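Local coordinates for protein Hsp70/Hsp90 co-chaperone CNS1 (Saccharomyces cerevisiae, PDB 6HFM) that acts as a co-chaperone of Hsp90 and Hsp70, stimulates the Hsp70 ATPase and is represented here by its C-terminal wheel domain, at residues E10-M13 with T14-I18; N95-P98 with K99-L102; K118-F121 with H122-L125. One frame throughout, in Å; residues are numbered along the deposited sequence. Where two conformers were deposited one is given.

In the fold
All three contacts are local, follow one another along the chain and neither nest nor cross; each closes a single turn. Near the N terminus, contact 1 ends helix 4-15 and sends the chain towards strand 20-21. Contact 2 is the turn that leads the loop after helix 73-82 into strand 101-106, part of the mixed sheet, and contact 3 starts helix 121-126. Contacts 1 and 3 meet in space: Ile18 CG1 packs 4.1 Å from Leu125 CB, and Asn17 and Leu125 share the magnesium site. Contact 2 stands apart, across the chain's centre from contact 1, their centres about 32 Å from each other.

Contact 1 of 3, residues E10-M13 with T14-I18; sequences ESAM and TLRNI
Arg16 folds back along the last turn of helix 4-15 to reach Ala12, and its NH1 gives a hydrogen bond of 3.2 Å to Ala12 O. The oxygen lies in the guanidinium plane, at its edge, yet NH1 approaches from above the carbonyl plane, with a C=O...N angle of only 110°. Arg16 CG stands beside the backbone N (chi1 -70°) and the chain then runs extended to NE, which carries the guanidinium past Ala12, with Arg16 NH1 3.6 Å from Ala12 CB. Outside the turn, NE forms a salt bridge with Glu69 and NH1 a second hydrogen bond with Phe43 O.

Backbone bonds finish the helix. Thr14 N binds Glu10 O and Leu15 N binds Ser11 O in the usual way, but Arg16 N makes only a weak bond to Ala12 O. Ile18 N then returns to Met13 O at 3.2 Å, nearly straight at 171°, and Asn17 N to Thr14 O at 3.0 Å; with positive phi at Asn17 this is a Schellman motif.

The apolar part is small: Met13, bent at its last torsion, brings CE to 4.1 Å from Ile18 CG2, and both side chains also touch Leu47 and Leu134. A leucine in place of Arg16 would probably leave Glu69 without its charge partner and Ala12 O with just the weak backbone bond. The guanidinium thus supplements a slack final helical bond while pinning the helix end to neighbouring loops.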
ATOM      1  N   GLU A  10      12.182  14.715   4.173  1.00 23.04           N
ATOM      2  CA  GLU A  10      13.205  13.664   4.247  1.00 25.26           C
ATOM      3  C   GLU A  10      13.547  13.309   5.698  1.00 22.92           C
ATOM      4  O   GLU A  10      13.581  12.136   6.062  1.00 22.15           O
ATOM      5  CB  GLU A  10      14.486  14.087   3.508  1.00 30.38           C
ATOM      6  CG  GLU A  10      14.361  14.100   1.989  1.00 37.11           C
ATOM      7  CD  GLU A  10      15.590  14.665   1.281  1.00 44.57           C
ATOM      8  OE1 GLU A  10      15.540  14.822   0.041  1.00 49.30           O
ATOM      9  OE2 GLU A  10      16.609  14.952   1.949  1.00 48.13           O
ATOM     10  N   SER A  11      13.799  14.330   6.514  1.00 22.51           N
ATOM     11  CA  SER A  11      14.128  14.132   7.931  1.00 22.39           C
ATOM     12  C   SER A  11      12.963  13.508   8.711  1.00 21.09           C
ATOM     13  O   SER A  11      13.176  12.679   9.602  1.00 21.13           O
ATOM     14  CB  SER A  11      14.543  15.457   8.581  1.00 23.81           C
ATOM     15  OG  SER A  11      15.712  15.982   7.967  1.00 26.16           O
ATOM     16  N   ALA A  12      11.740  13.900   8.356  1.00 19.08           N
ATOM     17  CA  ALA A  12      10.531  13.354   8.975  1.00 19.06           C
ATOM     18  C   ALA A  12      10.277  11.894   8.593  1.00 19.36           C
ATOM     19  O   ALA A  12       9.799  11.109   9.416  1.00 18.65           O
ATOM     20  CB  ALA A  12       9.331  14.205   8.608  1.00 19.08           C
ATOM     21  N   MET A  13      10.584  11.540   7.345  1.00 19.35           N
ATOM     22  CA  MET A  13      10.407  10.162   6.874  1.00 19.99           C
ATOM     23  C   MET A  13      11.463   9.204   7.441  1.00 19.72           C
ATOM     24  O   MET A  13      11.131   8.059   7.745  1.00 19.71           O
ATOM     25  CB  MET A  13      10.346  10.113   5.345  1.00 20.00           C
ATOM     26  CG  MET A  13       9.044  10.684   4.787  1.00 20.42           C
ATOM     27  SD  MET A  13       8.957  10.718   2.984  1.00 21.62           S
ATOM     28  CE  MET A  13       8.837   8.971   2.612  1.00 22.13           C
ATOM     29  N   THR A  14      12.708   9.665   7.618  1.00 20.67           N
ATOM     30  CA  THR A  14      13.752   8.841   8.232  0.50 21.06           C
ATOM     31  C   THR A  14      13.440   8.585   9.713  1.00 20.68           C
ATOM     32  O   THR A  14      13.685   7.494  10.222  1.00 21.34           O
ATOM     33  CB  THR A  14      15.153   9.475   8.072  0.50 21.15           C
ATOM     34  OG1 THR A  14      15.382   9.789   6.692  0.50 22.56           O
ATOM     35  CG2 THR A  14      16.242   8.520   8.547  0.50 20.72           C
ATOM     36  N   LEU A  15      12.883   9.587  10.399  1.00 20.47           N
ATOM     37  CA  LEU A  15      12.443   9.404  11.792  1.00 20.59           C
ATOM     38  C   LEU A  15      11.400   8.293  11.895  1.00 19.98           C
ATOM     39  O   LEU A  15      11.422   7.495  12.828  1.00 21.25           O
ATOM     40  CB  LEU A  15      11.856  10.702  12.357  1.00 20.60           C
ATOM     41  CG  LEU A  15      11.326  10.639  13.794  1.00 21.85           C
ATOM     42  CD1 LEU A  15      12.467  10.462  14.787  1.00 22.45           C
ATOM     43  CD2 LEU A  15      10.519  11.885  14.110  1.00 22.19           C
ATOM     44  N   ARG A  16      10.501   8.251  10.913  1.00 19.15           N
ATOM     45  CA  ARG A  16       9.458   7.225  10.818  1.00 19.06           C
ATOM     46  C   ARG A  16       9.956   5.852  10.307  1.00 19.25           C
ATOM     47  O   ARG A  16       9.147   4.937  10.133  1.00 19.36           O
ATOM     48  CB  ARG A  16       8.336   7.735   9.906  1.00 18.88           C
ATOM     49  CG  ARG A  16       7.493   8.867  10.485  1.00 18.75           C
ATOM     50  CD  ARG A  16       6.652   9.498   9.394  1.00 19.13           C
ATOM     51  NE  ARG A  16       5.596  10.388   9.872  1.00 18.68           N
ATOM     52  CZ  ARG A  16       5.768  11.638  10.300  1.00 18.68           C
ATOM     53  NH1 ARG A  16       6.984  12.175  10.401  1.00 19.60           N
ATOM     54  NH2 ARG A  16       4.702  12.348  10.680  1.00 19.17           N
ATOM     55  N   ASN A  17      11.263   5.728  10.050  1.00 18.91           N
ATOM     56  CA  ASN A  17      11.905   4.490   9.589  1.00 19.23           C
ATOM     57  C   ASN A  17      11.295   3.942   8.290  1.00 18.22           C
ATOM     58  O   ASN A  17      11.221   2.731   8.099  1.00 19.04           O
ATOM     59  CB  ASN A  17      11.875   3.430  10.699  1.00 21.29           C
ATOM     60  CG  ASN A  17      12.861   2.297  10.457  1.00 22.99           C
ATOM     61  OD1 ASN A  17      13.941   2.510   9.908  1.00 25.38           O
ATOM     62  ND2 ASN A  17      12.483   1.087  10.854  1.00 25.55           N
ATOM     63  N   ILE A  18      10.895   4.844   7.394  1.00 17.28           N
ATOM     64  CA  ILE A  18      10.227   4.444   6.144  1.00 17.31           C
ATOM     65  C   ILE A  18      11.267   4.007   5.106  1.00 18.13           C
ATOM     66  O   ILE A  18      12.219   4.739   4.806  1.00 20.46           O
ATOM     67  CB  ILE A  18       9.339   5.575   5.571  1.00 17.36           C
ATOM     68  CG1 ILE A  18       8.148   5.817   6.499  1.00 18.28           C
ATOM     69  CG2 ILE A  18       8.820   5.228   4.170  1.00 17.94           C
ATOM     70  CD1 ILE A  18       7.417   7.118   6.254  1.00 18.69           C
TER

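Contact 2 of 3, residues N95-P98 with K99-L102; sequences NFTP and KKVL
The Phe96 ring meets Val101 obliquely, CD1 lying 4.2 Å from Val101 CG1 with the two side chains at about a right angle. Beyond the turn the ring stacks with that of Phe88 and touches Pro145, Thr57 and Gln58. The Asn95 amide, the other flat group, has its ND2 4.0 Å from Lys100 CD, and the lysine chain, extended beyond CG, passes across it at about a right angle.

Thr97 supplies the polar centre. With chi1 at 73°, its OG1 sits between the backbone N and the carbonyl carbon, and from there it accepts a hydrogen bond from Lys100 N at 3.3 Å. Lys100 CG packs against the same oxygen, also at 3.3 Å, and the two side chains cross at a slant. Thr97 O accepts from Val101 N at 3.2 Å; the nitrogen sits almost straight out from the carbonyl, although the N-H itself is bent to 138°. Both Val101 methyls rest against this carbonyl oxygen, CG2 at 3.4 Å. Lys117 NZ approaches from outside and donates to Pro98 O and Val101 O.

Side-chain and main-chain oxygens of Thr97 thus bind the third and fourth following amides, the pattern of an ST motif. It overlaps at Thr97 with an inverse gamma turn centred on Phe96, and together the two turns deliver the chain into strand 101-106 of the mixed sheet.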
ATOM      1  N   ASN A  95     -17.111 -12.379  -2.671  1.00 31.30           N
ATOM      2  CA  ASN A  95     -16.264 -12.442  -1.470  1.00 30.57           C
ATOM      3  C   ASN A  95     -15.455 -11.169  -1.191  1.00 30.08           C
ATOM      4  O   ASN A  95     -14.613 -11.173  -0.292  1.00 29.81           O
ATOM      5  CB  ASN A  95     -15.334 -13.660  -1.548  1.00 31.74           C
ATOM      6  CG  ASN A  95     -16.096 -14.975  -1.645  1.00 33.74           C
ATOM      7  OD1 ASN A  95     -15.753 -15.843  -2.447  1.00 35.11           O
ATOM      8  ND2 ASN A  95     -17.131 -15.126  -0.827  1.00 33.05           N
ATOM      9  N   PHE A  96     -15.713 -10.085  -1.928  1.00 28.03           N
ATOM     10  CA  PHE A  96     -15.066  -8.795  -1.655  1.00 28.18           C
ATOM     11  C   PHE A  96     -15.893  -7.956  -0.677  1.00 27.92           C
ATOM     12  O   PHE A  96     -16.557  -6.992  -1.059  1.00 30.58           O
ATOM     13  CB  PHE A  96     -14.767  -8.044  -2.959  1.00 26.59           C
ATOM     14  CG  PHE A  96     -13.635  -8.647  -3.749  1.00 25.60           C
ATOM     15  CD1 PHE A  96     -12.345  -8.129  -3.647  1.00 26.13           C
ATOM     16  CD2 PHE A  96     -13.847  -9.746  -4.574  1.00 26.08           C
ATOM     17  CE1 PHE A  96     -11.294  -8.691  -4.364  1.00 25.12           C
ATOM     18  CE2 PHE A  96     -12.800 -10.312  -5.288  1.00 25.30           C
ATOM     19  CZ  PHE A  96     -11.522  -9.780  -5.187  1.00 25.21           C
ATOM     20  N   THR A  97     -15.847  -8.361   0.591  1.00 28.34           N
ATOM     21  CA  THR A  97     -16.440  -7.615   1.704  1.00 29.66           C
ATOM     22  C   THR A  97     -15.331  -7.364   2.727  1.00 29.37           C
ATOM     23  O   THR A  97     -14.305  -8.046   2.692  1.00 28.74           O
ATOM     24  CB  THR A  97     -17.594  -8.387   2.381  1.00 30.88           C
ATOM     25  OG1 THR A  97     -17.072  -9.471   3.159  1.00 28.16           O
ATOM     26  CG2 THR A  97     -18.576  -8.925   1.345  1.00 32.57           C
ATOM     27  N   PRO A  98     -15.525  -6.399   3.642  1.00 28.69           N
ATOM     28  CA  PRO A  98     -14.476  -6.096   4.628  1.00 28.18           C
ATOM     29  C   PRO A  98     -13.994  -7.273   5.489  1.00 28.90           C
ATOM     30  O   PRO A  98     -12.799  -7.366   5.768  1.00 33.56           O
ATOM     31  CB  PRO A  98     -15.127  -5.020   5.499  1.00 29.20           C
ATOM     32  CG  PRO A  98     -16.053  -4.324   4.574  1.00 30.23           C
ATOM     33  CD  PRO A  98     -16.614  -5.405   3.697  1.00 29.86           C
ATOM     34  N   LYS A  99     -14.908  -8.152   5.904  1.00 28.12           N
ATOM     35  CA  LYS A  99     -14.547  -9.338   6.693  1.00 30.53           C
ATOM     36  C   LYS A  99     -13.878 -10.416   5.840  1.00 29.88           C
ATOM     37  O   LYS A  99     -12.888 -11.011   6.264  1.00 31.50           O
ATOM     38  CB  LYS A  99     -15.785  -9.933   7.389  1.00 34.94           C
ATOM     39  CG  LYS A  99     -15.542 -11.190   8.227  1.00 38.89           C
ATOM     40  CD  LYS A  99     -14.463 -10.991   9.280  1.00 42.56           C
ATOM     41  CE  LYS A  99     -14.474 -12.091  10.327  1.00 45.31           C
ATOM     42  NZ  LYS A  99     -13.557 -11.766  11.453  1.00 47.22           N
ATOM     43  N   LYS A 100     -14.429 -10.667   4.655  1.00 27.00           N
ATOM     44  CA  LYS A 100     -14.013 -11.810   3.832  1.00 26.70           C
ATOM     45  C   LYS A 100     -12.686 -11.636   3.087  1.00 25.56           C
ATOM     46  O   LYS A 100     -12.150 -12.620   2.588  1.00 24.78           O
ATOM     47  CB  LYS A 100     -15.115 -12.180   2.837  1.00 28.04           C
ATOM     48  CG  LYS A 100     -16.386 -12.683   3.501  1.00 30.64           C
ATOM     49  CD  LYS A 100     -17.496 -12.867   2.484  1.00 34.78           C
ATOM     50  CE  LYS A 100     -18.743 -13.443   3.135  1.00 39.16           C
ATOM     51  NZ  LYS A 100     -19.892 -13.488   2.191  1.00 42.95           N
ATOM     52  N   VAL A 101     -12.163 -10.411   3.004  1.00 23.84           N
ATOM     53  CA  VAL A 101     -10.859 -10.187   2.350  1.00 22.07           C
ATOM     54  C   VAL A 101      -9.716 -10.179   3.354  1.00 21.77           C
ATOM     55  O   VAL A 101      -9.909  -9.856   4.528  1.00 23.73           O
ATOM     56  CB  VAL A 101     -10.803  -8.887   1.504  1.00 22.98           C
ATOM     57  CG1 VAL A 101     -11.852  -8.921   0.397  1.00 23.36           C
ATOM     58  CG2 VAL A 101     -10.929  -7.620   2.351  1.00 23.21           C
ATOM     59  N   LEU A 102      -8.531 -10.552   2.875  1.00 19.30           N
ATOM     60  CA  LEU A 102      -7.278 -10.282   3.580  1.00 19.20           C
ATOM     61  C   LEU A 102      -6.519  -9.215   2.802  1.00 18.90           C
ATOM     62  O   LEU A 102      -6.749  -9.023   1.604  1.00 19.33           O
ATOM     63  CB  LEU A 102      -6.439 -11.555   3.700  1.00 21.10           C
ATOM     64  CG  LEU A 102      -7.064 -12.722   4.467  1.00 22.96           C
ATOM     65  CD1 LEU A 102      -6.088 -13.887   4.501  1.00 23.88           C
ATOM     66  CD2 LEU A 102      -7.487 -12.327   5.869  1.00 24.90           C
TER

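Contact 3 of 3, residues K118-F121 with H122-L125; sequences KLTF and HDIL
Thr120 OG1 takes a hydrogen bond from Asp123 N at 3.1 Å. A chi1 of 63° turns the hydroxyl back over its own main chain, toward the first turn of helix 121-126, and Thr120 OG1 lies 3.3 Å from Asp123 CG. Backbone bonds carry the helix on, from Ile124 N to Thr120 O at 3.1 Å and from Leu125 N to Phe121 O at 3.0 Å.

Two waters join cap and carboxylate. One links Thr120 OG1 to Asp123 OD1, weakly at the aspartate; the other accepts from Thr120 N and donates to Asp123 OD2. His122 ND1 donates to Asp123 OD1 at 3.0 Å: the oxygen lies at the edge of the imidazole, in its plane, and is met on its anti side. OD1 thus has the histidine and, weakly, one water, OD2 the other water, and the nearby helix start probably favours the negative charge.

On the apolar side the Leu119 and Ile124 side chains cross at about a right angle, with Leu119 CD1 4.0 Å from Ile124 CG1, and Phe121 CD1 lies 4.4 Å from Ile124 CD1; both Phe121 and Ile124 also touch Val73 of helix 73-82.

This is a threonine N-cap in which water replaces the direct reciprocal bond of a capping box; the helix it starts carries Leu125 of the magnesium site.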
ATOM      1  N   LYS A 118      -6.327  -3.930  12.135  1.00 28.08           N
ATOM      2  CA  LYS A 118      -6.359  -2.895  13.169  1.00 29.12           C
ATOM      3  C   LYS A 118      -5.130  -1.975  13.187  1.00 28.16           C
ATOM      4  O   LYS A 118      -5.131  -0.974  13.904  1.00 29.30           O
ATOM      5  CB  LYS A 118      -6.552  -3.542  14.543  1.00 32.54           C
ATOM      6  CG  LYS A 118      -7.855  -4.318  14.664  1.00 37.36           C
ATOM      7  CD  LYS A 118      -8.068  -4.809  16.085  1.00 45.28           C
ATOM      8  CE  LYS A 118      -9.321  -5.659  16.207  1.00 52.18           C
ATOM      9  NZ  LYS A 118      -9.613  -5.979  17.632  1.00 57.58           N
ATOM     10  N   LEU A 119      -4.095  -2.297  12.407  1.00 25.95           N
ATOM     11  CA  LEU A 119      -2.857  -1.515  12.408  1.00 25.45           C
ATOM     12  C   LEU A 119      -2.989  -0.267  11.541  1.00 22.58           C
ATOM     13  O   LEU A 119      -3.677  -0.288  10.519  1.00 21.57           O
ATOM     14  CB  LEU A 119      -1.682  -2.361  11.904  1.00 26.72           C
ATOM     15  CG  LEU A 119      -1.309  -3.610  12.711  1.00 30.38           C
ATOM     16  CD1 LEU A 119      -0.261  -4.416  11.959  1.00 30.58           C
ATOM     17  CD2 LEU A 119      -0.806  -3.252  14.100  1.00 34.25           C
ATOM     18  N   THR A 120      -2.323   0.811  11.956  1.00 22.46           N
ATOM     19  CA  THR A 120      -2.171   2.003  11.125  1.00 21.78           C
ATOM     20  C   THR A 120      -1.031   1.803  10.126  1.00 19.58           C
ATOM     21  O   THR A 120      -0.102   1.022  10.362  1.00 19.17           O
ATOM     22  CB  THR A 120      -1.856   3.256  11.951  1.00 22.79           C
ATOM     23  OG1 THR A 120      -0.602   3.084  12.622  1.00 22.70           O
ATOM     24  CG2 THR A 120      -2.969   3.543  12.967  1.00 24.70           C
ATOM     25  N   PHE A 121      -1.094   2.520   9.008  1.00 18.52           N
ATOM     26  CA  PHE A 121       0.003   2.469   8.046  1.00 17.85           C
ATOM     27  C   PHE A 121       1.299   3.022   8.643  1.00 18.47           C
ATOM     28  O   PHE A 121       2.375   2.497   8.351  1.00 18.33           O
ATOM     29  CB  PHE A 121      -0.391   3.129   6.725  1.00 17.75           C
ATOM     30  CG  PHE A 121      -1.397   2.320   5.953  1.00 18.17           C
ATOM     31  CD1 PHE A 121      -1.015   1.123   5.338  1.00 17.77           C
ATOM     32  CD2 PHE A 121      -2.728   2.715   5.872  1.00 19.37           C
ATOM     33  CE1 PHE A 121      -1.940   0.350   4.648  1.00 18.85           C
ATOM     34  CE2 PHE A 121      -3.655   1.945   5.173  1.00 19.67           C
ATOM     35  CZ  PHE A 121      -3.261   0.759   4.570  1.00 20.12           C
ATOM     36  N   HIS A 122       1.197   4.031   9.511  1.00 18.54           N
ATOM     37  CA  HIS A 122       2.363   4.523  10.262  1.00 19.43           C
ATOM     38  C   HIS A 122       3.081   3.374  10.969  1.00 19.87           C
ATOM     39  O   HIS A 122       4.299   3.237  10.858  1.00 20.27           O
ATOM     40  CB  HIS A 122       1.956   5.588  11.304  1.00 20.71           C
ATOM     41  CG  HIS A 122       3.071   5.996  12.224  1.00 22.91           C
ATOM     42  ND1 HIS A 122       3.272   5.406  13.454  1.00 25.78           N
ATOM     43  CD2 HIS A 122       4.048   6.922  12.087  1.00 24.15           C
ATOM     44  CE1 HIS A 122       4.322   5.957  14.038  1.00 27.19           C
ATOM     45  NE2 HIS A 122       4.813   6.878  13.230  1.00 26.63           N
ATOM     46  N   ASP A 123       2.324   2.567  11.709  1.00 20.55           N
ATOM     47  CA  ASP A 123       2.919   1.472  12.482  1.00 21.61           C
ATOM     48  C   ASP A 123       3.509   0.370  11.600  1.00 20.89           C
ATOM     49  O   ASP A 123       4.574  -0.157  11.913  1.00 22.42           O
ATOM     50  CB  ASP A 123       1.915   0.909  13.497  1.00 23.77           C
ATOM     51  CG  ASP A 123       1.662   1.864  14.675  1.00 27.67           C
ATOM     52  OD1 ASP A 123       2.321   2.927  14.773  1.00 31.15           O
ATOM     53  OD2 ASP A 123       0.813   1.540  15.525  1.00 30.82           O
ATOM     54  N   ILE A 124       2.841   0.047  10.489  1.00 19.01           N
ATOM     55  CA  ILE A 124       3.364  -0.950   9.539  1.00 18.44           C
ATOM     56  C   ILE A 124       4.689  -0.503   8.913  1.00 18.20           C
ATOM     57  O   ILE A 124       5.637  -1.282   8.844  1.00 19.86           O
ATOM     58  CB  ILE A 124       2.325  -1.283   8.441  1.00 18.72           C
ATOM     59  CG1 ILE A 124       1.145  -2.035   9.063  1.00 19.77           C
ATOM     60  CG2 ILE A 124       2.943  -2.113   7.309  1.00 18.26           C
ATOM     61  CD1 ILE A 124      -0.085  -2.096   8.184  1.00 20.78           C
ATOM     62  N   LEU A 125       4.754   0.750   8.472  1.00 18.25           N
ATOM     63  CA  LEU A 125       5.962   1.269   7.816  1.00 17.12           C
ATOM     64  C   LEU A 125       7.122   1.525   8.789  1.00 18.13           C
ATOM     65  O   LEU A 125       8.275   1.543   8.356  1.00 18.50           O
ATOM     66  CB  LEU A 125       5.649   2.554   7.030  1.00 16.98           C
ATOM     67  CG  LEU A 125       4.603   2.493   5.900  1.00 18.19           C
ATOM     68  CD1 LEU A 125       4.400   3.869   5.280  1.00 18.46           C
ATOM     69  CD2 LEU A 125       4.966   1.484   4.831  1.00 19.97           C
TER
HETATM   70  O   HOH W   1       0.054   5.037  14.516  1.00 33.33           O
HETATM   71  O   HOH W   2      -1.338   0.451  14.801  1.00 36.32           O